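Local coordinates for protein glutathione S-transferase (Pseudomonas fluorescens, PDB 3M3M) that probably catalyses the conjugation of glutathione to electrophilic substrates, as a glutathione S-transferase, and holds a bound glutathione in the crystal, at residues N14-K19 against A163-T168; M21-G26 against R196-L201; K130-G135 against G174-S179. All coordinates share one frame; numbering follows the deposited sequence.

Contact 1: residues N14-K19 against A163-T168; sequences NCYKIK and ALYAYT. With GSH (glutathione), chain B.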
# COMPACT_ATOMS: atom_id res chain seq x y z
N ASN A 14 0.58 -1.91 3.78
CA ASN A 14 0.11 -2.99 2.90
C ASN A 14 -1.32 -3.43 3.20
O ASN A 14 -2.10 -3.73 2.29
CB ASN A 14 1.07 -4.19 2.96
CG ASN A 14 2.44 -3.81 2.40
OD1 ASN A 14 3.48 -3.99 3.10
ND2 ASN A 14 2.44 -3.29 1.17
N CYS A 15 -1.71 -3.39 4.48
CA CYS A 15 -3.09 -3.72 4.86
C CYS A 15 -4.06 -2.55 4.61
O CYS A 15 -5.24 -2.79 4.24
CB CYS A 15 -3.09 -4.06 6.38
SG CYS A 15 -2.14 -5.57 6.73
N TYR A 16 -3.60 -1.30 4.81
CA TYR A 16 -4.41 -0.15 4.46
C TYR A 16 -4.87 -0.17 2.99
O TYR A 16 -6.03 0.18 2.65
CB TYR A 16 -3.62 1.14 4.74
CG TYR A 16 -4.39 2.40 4.33
CD1 TYR A 16 -5.81 2.53 4.54
CD2 TYR A 16 -3.67 3.43 3.69
CE1 TYR A 16 -6.48 3.74 4.12
CE2 TYR A 16 -4.33 4.63 3.26
CZ TYR A 16 -5.73 4.76 3.53
OH TYR A 16 -6.38 5.90 3.07
N LYS A 17 -4.00 -0.62 2.05
CA LYS A 17 -4.43 -0.77 0.68
C LYS A 17 -5.72 -1.56 0.57
O LYS A 17 -6.59 -1.15 -0.24
CB LYS A 17 -3.40 -1.63 -0.13
CG LYS A 17 -2.05 -0.96 -0.30
CD LYS A 17 -1.02 -2.00 -0.76
CE LYS A 17 0.36 -1.36 -0.81
NZ LYS A 17 1.42 -2.35 -1.27
N ILE A 18 -5.88 -2.62 1.37
CA ILE A 18 -7.05 -3.50 1.26
C ILE A 18 -8.28 -2.85 1.98
O ILE A 18 -9.41 -2.89 1.44
CB ILE A 18 -6.73 -4.86 1.84
CG1 ILE A 18 -5.39 -5.43 1.21
CG2 ILE A 18 -7.88 -5.82 1.55
CD1 ILE A 18 -5.29 -5.27 -0.34
N LYS A 19 -8.04 -2.24 3.12
CA LYS A 19 -9.16 -1.46 3.79
C LYS A 19 -9.68 -0.43 2.78
O LYS A 19 -10.91 -0.27 2.58
CB LYS A 19 -8.60 -0.74 5.04
CG LYS A 19 -9.74 0.11 5.72
CD LYS A 19 -9.16 1.06 6.78
CE LYS A 19 -10.33 1.96 7.34
NZ LYS A 19 -9.78 2.84 8.46
N ALA A 163 -2.02 1.45 -4.43
CA ALA A 163 -0.78 0.76 -3.97
C ALA A 163 0.27 1.78 -3.47
O ALA A 163 0.98 1.57 -2.44
CB ALA A 163 -0.24 -0.10 -5.14
N LEU A 164 0.50 2.87 -4.24
CA LEU A 164 1.53 3.86 -3.87
C LEU A 164 1.05 4.88 -2.81
O LEU A 164 1.90 5.43 -2.07
CB LEU A 164 2.10 4.56 -5.12
CG LEU A 164 3.08 3.56 -5.82
CD1 LEU A 164 3.24 3.78 -7.22
CD2 LEU A 164 4.42 3.60 -5.14
N TYR A 165 -0.28 5.12 -2.70
CA TYR A 165 -0.74 6.09 -1.72
C TYR A 165 -0.55 5.55 -0.32
O TYR A 165 -0.28 6.34 0.60
CB TYR A 165 -2.23 6.33 -1.95
CG TYR A 165 -2.84 7.32 -0.98
CD1 TYR A 165 -2.68 8.75 -1.20
CD2 TYR A 165 -3.52 6.87 0.14
CE1 TYR A 165 -3.21 9.65 -0.28
CE2 TYR A 165 -4.03 7.82 1.09
CZ TYR A 165 -3.84 9.15 0.86
OH TYR A 165 -4.36 10.06 1.81
N ALA A 166 -0.68 4.22 -0.17
CA ALA A 166 -0.75 3.66 1.19
C ALA A 166 0.45 4.06 2.04
O ALA A 166 0.24 4.52 3.18
CB ALA A 166 -0.92 2.08 1.15
N TYR A 167 1.70 3.88 1.56
CA TYR A 167 2.78 4.35 2.35
C TYR A 167 3.18 5.79 1.98
O TYR A 167 3.77 6.46 2.83
CB TYR A 167 4.03 3.44 2.13
CG TYR A 167 3.87 2.17 2.98
CD1 TYR A 167 4.08 2.22 4.38
CD2 TYR A 167 3.63 0.96 2.34
CE1 TYR A 167 3.95 1.01 5.16
CE2 TYR A 167 3.56 -0.25 3.09
CZ TYR A 167 3.73 -0.21 4.48
OH TYR A 167 3.57 -1.43 5.22
N THR A 168 2.97 6.19 0.74
CA THR A 168 3.46 7.57 0.47
C THR A 168 2.74 8.60 1.39
O THR A 168 3.38 9.54 1.85
CB THR A 168 3.28 7.96 -0.98
OG1 THR A 168 3.97 7.01 -1.83
CG2 THR A 168 3.90 9.38 -1.27
N1 GSH B . 4.85 -8.11 -0.38
CA1 GSH B . 3.86 -8.20 0.76
C1 GSH B . 2.55 -7.47 0.45
O11 GSH B . 1.49 -7.96 0.93
O12 GSH B . 2.60 -6.41 -0.22
CB1 GSH B . 4.59 -7.54 1.98
CG1 GSH B . 3.63 -7.60 3.13
CD1 GSH B . 4.36 -7.31 4.46
OE1 GSH B . 5.72 -7.02 4.48
N2 GSH B . 3.68 -7.34 5.64
CA2 GSH B . 4.38 -7.05 6.90
C2 GSH B . 4.40 -8.30 7.66
O2 GSH B . 3.32 -9.07 7.62
CB2 GSH B . 3.54 -5.97 7.63
SG2 GSH B . 3.50 -4.37 6.64
N3 GSH B . 5.48 -8.65 8.35
CA3 GSH B . 5.41 -9.88 9.16
C3 GSH B . 6.68 -10.70 9.12
O31 GSH B . 6.93 -11.54 10.04
O32 GSH B . 7.46 -10.56 8.16

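Contact 2: residues M21-G26 against R196-L201; sequences MLNLLG and RHVPML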
# COMPACT_ATOMS: atom_id res chain seq x y z
N MSE A 21 -9.40 -0.26 -0.57
CA MSE A 21 -10.10 -0.88 -1.73
C MSE A 21 -11.51 -1.44 -1.39
O MSE A 21 -12.46 -1.17 -2.14
CB MSE A 21 -9.23 -2.00 -2.25
CG MSE A 21 -9.77 -2.78 -3.46
SE MSE A 21 -9.42 -1.73 -5.14
CE MSE A 21 -10.91 -0.43 -5.15
N LEU A 22 -11.62 -2.13 -0.26
CA LEU A 22 -12.92 -2.65 0.14
C LEU A 22 -13.95 -1.52 0.32
O LEU A 22 -15.13 -1.65 -0.15
CB LEU A 22 -12.79 -3.54 1.41
CG LEU A 22 -12.03 -4.87 1.15
CD1 LEU A 22 -11.59 -5.37 2.53
CD2 LEU A 22 -12.98 -5.85 0.45
N ASN A 23 -13.54 -0.45 0.99
CA ASN A 23 -14.48 0.70 1.18
C ASN A 23 -14.80 1.43 -0.12
O ASN A 23 -15.94 1.80 -0.36
CB ASN A 23 -13.96 1.67 2.28
CG ASN A 23 -14.13 1.06 3.65
OD1 ASN A 23 -15.22 1.24 4.26
ND2 ASN A 23 -13.19 0.26 4.10
N LEU A 24 -13.82 1.61 -1.00
CA LEU A 24 -14.07 2.34 -2.25
C LEU A 24 -15.13 1.53 -3.07
O LEU A 24 -15.96 2.15 -3.71
CB LEU A 24 -12.80 2.41 -3.12
CG LEU A 24 -11.86 3.47 -2.61
CD1 LEU A 24 -10.45 3.23 -3.35
CD2 LEU A 24 -12.40 4.96 -2.87
N LEU A 25 -15.10 0.20 -2.96
CA LEU A 25 -16.03 -0.64 -3.70
C LEU A 25 -17.31 -1.06 -2.94
O LEU A 25 -18.14 -1.82 -3.51
CB LEU A 25 -15.34 -1.93 -4.21
CG LEU A 25 -14.44 -1.56 -5.40
CD1 LEU A 25 -13.38 -2.67 -5.60
CD2 LEU A 25 -15.18 -1.21 -6.71
N GLY A 26 -17.47 -0.55 -1.70
CA GLY A 26 -18.67 -0.84 -0.96
C GLY A 26 -18.78 -2.29 -0.57
O GLY A 26 -19.91 -2.84 -0.49
N ARG A 196 -15.66 8.13 -1.64
CA ARG A 196 -15.71 6.93 -0.79
C ARG A 196 -14.36 6.69 -0.12
O ARG A 196 -14.21 5.62 0.54
CB ARG A 196 -16.13 5.70 -1.60
CG ARG A 196 -17.54 5.81 -2.19
CD ARG A 196 -18.00 4.46 -2.71
NE ARG A 196 -17.99 3.44 -1.62
CZ ARG A 196 -19.02 3.20 -0.81
NH1 ARG A 196 -20.20 3.84 -1.03
NH2 ARG A 196 -18.90 2.33 0.18
N HIS A 197 -13.48 7.70 -0.20
CA HIS A 197 -12.12 7.54 0.40
C HIS A 197 -12.30 7.24 1.92
O HIS A 197 -13.24 7.83 2.59
CB HIS A 197 -11.28 8.77 0.24
CG HIS A 197 -9.89 8.61 0.84
ND1 HIS A 197 -8.96 7.78 0.25
CD2 HIS A 197 -9.29 9.15 1.93
CE1 HIS A 197 -7.82 7.83 0.94
NE2 HIS A 197 -8.00 8.63 1.99
N VAL A 198 -11.44 6.38 2.49
CA VAL A 198 -11.36 6.23 4.00
C VAL A 198 -9.91 6.36 4.38
O VAL A 198 -9.01 5.95 3.58
CB VAL A 198 -11.92 4.83 4.48
CG1 VAL A 198 -13.46 4.68 4.15
CG2 VAL A 198 -11.15 3.57 3.84
N PRO A 199 -9.63 6.95 5.56
CA PRO A 199 -8.30 7.08 6.09
C PRO A 199 -7.79 5.77 6.67
O PRO A 199 -8.54 4.80 6.83
CB PRO A 199 -8.44 8.12 7.24
CG PRO A 199 -9.84 7.82 7.79
CD PRO A 199 -10.65 7.41 6.51
N MSE A 200 -6.46 5.74 6.90
CA MSE A 200 -5.84 4.54 7.42
C MSE A 200 -6.41 4.19 8.78
O MSE A 200 -6.84 3.04 9.01
CB MSE A 200 -4.34 4.82 7.62
CG MSE A 200 -3.69 3.64 8.22
SE MSE A 200 -1.67 4.12 8.31
CE MSE A 200 -1.03 2.93 6.84
N LEU A 201 -6.44 5.19 9.67
CA LEU A 201 -7.01 4.94 10.98
C LEU A 201 -8.33 5.74 11.16
O LEU A 201 -8.36 6.93 10.80
CB LEU A 201 -6.01 5.41 12.06
CG LEU A 201 -4.58 4.84 11.90
CD1 LEU A 201 -3.58 5.41 12.89
CD2 LEU A 201 -4.74 3.36 12.09

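Contact 3: residues K130-G135 against G174-S179; sequences KLHKRG and GGFDLS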
# COMPACT_ATOMS: atom_id res chain seq x y z
N LYS A 130 20.46 5.53 4.24
CA LYS A 130 20.50 4.85 2.91
C LYS A 130 19.05 4.66 2.39
O LYS A 130 18.78 4.89 1.19
CB LYS A 130 21.22 3.52 2.94
CG LYS A 130 22.78 3.65 3.30
CD LYS A 130 23.47 2.27 3.44
CE LYS A 130 24.98 2.39 3.20
NZ LYS A 130 25.63 3.29 4.20
N LEU A 131 18.14 4.26 3.29
CA LEU A 131 16.70 4.14 2.89
C LEU A 131 16.19 5.49 2.45
O LEU A 131 15.41 5.60 1.54
CB LEU A 131 15.88 3.62 4.08
CG LEU A 131 16.31 2.28 4.67
CD1 LEU A 131 15.39 1.97 5.90
CD2 LEU A 131 16.29 1.10 3.67
N HIS A 132 16.58 6.56 3.11
CA HIS A 132 16.21 7.86 2.63
C HIS A 132 16.66 8.12 1.20
O HIS A 132 15.91 8.61 0.40
CB HIS A 132 16.72 8.98 3.57
CG HIS A 132 15.72 9.31 4.63
ND1 HIS A 132 15.84 10.43 5.44
CD2 HIS A 132 14.65 8.62 5.08
CE1 HIS A 132 14.82 10.45 6.29
NE2 HIS A 132 14.07 9.37 6.07
N LYS A 133 17.90 7.81 0.90
CA LYS A 133 18.41 8.10 -0.46
C LYS A 133 17.62 7.30 -1.51
O LYS A 133 17.19 7.91 -2.51
CB LYS A 133 19.90 7.72 -0.59
CG LYS A 133 20.70 8.81 0.17
CD LYS A 133 22.23 8.61 0.01
CE LYS A 133 22.91 9.59 1.02
NZ LYS A 133 24.39 9.56 0.84
N ARG A 134 17.33 6.04 -1.22
CA ARG A 134 16.68 5.21 -2.23
C ARG A 134 15.20 5.58 -2.27
O ARG A 134 14.59 5.49 -3.37
CB ARG A 134 16.87 3.69 -1.94
CG ARG A 134 18.36 3.36 -2.12
CD ARG A 134 18.73 1.89 -1.94
NE ARG A 134 19.12 1.30 -3.22
CZ ARG A 134 19.28 -0.01 -3.44
NH1 ARG A 134 19.60 -0.42 -4.66
NH2 ARG A 134 19.12 -0.90 -2.44
N GLY A 135 14.61 5.92 -1.12
CA GLY A 135 13.14 6.27 -1.14
C GLY A 135 12.93 7.55 -1.89
O GLY A 135 11.98 7.69 -2.65
N GLY A 174 8.33 8.40 8.30
CA GLY A 174 9.68 7.82 8.09
C GLY A 174 10.70 8.93 7.73
O GLY A 174 11.85 8.61 7.32
N GLY A 175 10.31 10.21 7.94
CA GLY A 175 11.25 11.33 7.78
C GLY A 175 11.43 11.87 6.38
O GLY A 175 12.28 12.74 6.15
N PHE A 176 10.65 11.41 5.42
CA PHE A 176 10.59 12.06 4.11
C PHE A 176 9.81 13.36 4.09
O PHE A 176 8.69 13.47 4.61
CB PHE A 176 10.01 11.09 3.01
CG PHE A 176 10.79 9.82 2.91
CD1 PHE A 176 11.89 9.72 1.99
CD2 PHE A 176 10.45 8.69 3.70
CE1 PHE A 176 12.65 8.48 1.90
CE2 PHE A 176 11.25 7.47 3.61
CZ PHE A 176 12.33 7.39 2.73
N ASP A 177 10.40 14.36 3.42
CA ASP A 177 9.79 15.67 3.40
C ASP A 177 9.03 15.84 2.11
O ASP A 177 9.62 16.11 1.02
CB ASP A 177 10.91 16.71 3.52
CG ASP A 177 10.41 18.14 3.46
OD1 ASP A 177 9.18 18.43 3.37
OD2 ASP A 177 11.32 19.05 3.53
N LEU A 178 7.70 15.67 2.19
CA LEU A 178 6.93 15.68 0.96
C LEU A 178 6.74 17.08 0.45
O LEU A 178 6.17 17.27 -0.59
CB LEU A 178 5.52 15.01 1.14
CG LEU A 178 5.70 13.47 1.45
CD1 LEU A 178 4.35 12.90 1.64
CD2 LEU A 178 6.41 12.74 0.32
N SER A 179 7.15 18.12 1.24
CA SER A 179 7.02 19.49 0.68
C SER A 179 7.95 19.69 -0.52
O SER A 179 7.71 20.59 -1.32
CB SER A 179 7.31 20.62 1.72
OG SER A 179 8.73 20.65 2.02

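Contact 1: residues N14-K19 against A163-T168
Y167 reaches N14 with the phenol end of its ring. Its CG stands anti to the carbonyl carbon (chi1 -80°), which lets the ring extend toward N14 and the bound glutathione. N14 N gives a weak hydrogen bond of 3.4 Å to Y167 OH. N14 CG lies at the edge of the tyrosine ring, 3.8 Å from Y167 CE2, and the amide plane is turned 74° from the ring. The amide also borders glutathione: N14 CG is 3.7 Å from its carboxylate atom O12. Y167 OH comes within 3.3 Å of the glutathione sulfur SG2. With an alanine here the amide is lost, which would probably open a gap between the Y167 ring edge and that carboxylate and leave the ring edge without its amide neighbour.

This is part of the interface between the two domains of the glutathione S-transferase fold. Helix 13-24 of the thioredoxin-like domain crosses helix 159-168 of the helical domain, with segment axes 8.3 Å apart at 125°. The small A166 sits at the crossing, its CB 3.6 Å from K17 CG. Y16 CD2 touches A166 CA and CB, and Y16 OH meets the edge of the Y165 ring, 3.6 Å from Y165 CE2. Further out, Y16 OH bonds to V198 O and Y165 OH to Q192. The extended K17 chain brings CE to 3.4 Å from A163 O. K17 NZ makes a salt bridge to E100 and hydrogen bonds to S69, which binds glutathione, and N70, which helps bind a sodium ion.

Contact 2: residues M21-G26 against R196-L201
R196 hydrogen-bonds to the backbone of N23 with two nitrogens, side-on. R196 NE donates to N23 O at 2.9 Å, with an N-H...O angle of 151°. R196 NH2 donates to the same N23 O at 3.1 Å. The oxygen lies in the guanidinium plane, and both donors lie in the carbonyl plane. A bend at chi3 (59°) turns the guanidinium to the helix end. The paired bonds from NE and NH2 probably fix how the guanidinium is turned. N23 O also accepts from G26 N, so three donors hold it.

The other contacts are apolar or mixed. V198 sets its two methyls against N23, with CG1 3.6 Å from N23 CB, and the two side chains cross at about a right angle. The amide nitrogen of N23 is bonded to K19 O and Y29 OH. L24 CD2 lies 4.0 Å from R196 CB. R196 NH2 passes 3.4 Å from G26 CA.

G26 has positive phi and closes a Schellman motif at the C-terminal end of helix 13-24. The arginine comes from the chain after helix 182-192 and adds its positive charge at this carbonyl end, where the helix dipole would probably welcome it.

Contact 3: residues K130-G135 against G174-S179
The rings of H132 and F176 meet edge-to-face, with centroids 4.5 Å apart and planes at 50°. H132 CD2 stands over one face of F176, toward the rim, 3.5 Å from F176 CZ. At the edge of the F176 ring, near its plane, lies L131 O. Around the pair, Y136 also meets F176 edge-to-face, and the ring of Y128 meets H132.

The edge of H132 carries the one hydrogen bond across the contact. H132 NE2 donates to G174 O at 2.7 Å. The bond is almost straight, at 174°, and lies in both the imidazole plane and the carbonyl plane. Bond and stack together are likely to fix the rotation of the imidazole.

Two glycines leave room for the rings. G135 CA packs 3.8 Å from F176 CE1, and a side chain there would clash with that ring. G175 has positive phi, and a side chain on it would press on H132 CE1. D177 OD1 accepts from S179 N, an Asx turn further along the loop.

The arrangement ties helix 125-146 to the loop between helices 159-168 and 182-192, within the helical C-terminal domain of the transferase fold.

In the fold
Contact 1 is buried near the centre of the chain. Contact 2 lies at the surface and contact 3 is partly buried, on opposite sides of that centre. Contacts 1 and 2 share helix 13-24 and touch, K19 NZ probably bonding to P199 O. Both attach the thioredoxin-like domain to later parts of the chain. Contact 3 stays within the helical domain and meets contact 1 where T168 O packs on L178 CD1. The chemistry follows the place. Contact 1 mixes tyrosines, a small alanine and polar groups beside glutathione. Contact 2 relies on an arginine at a helix end, and contact 3 on an aromatic pair with a histidine bond.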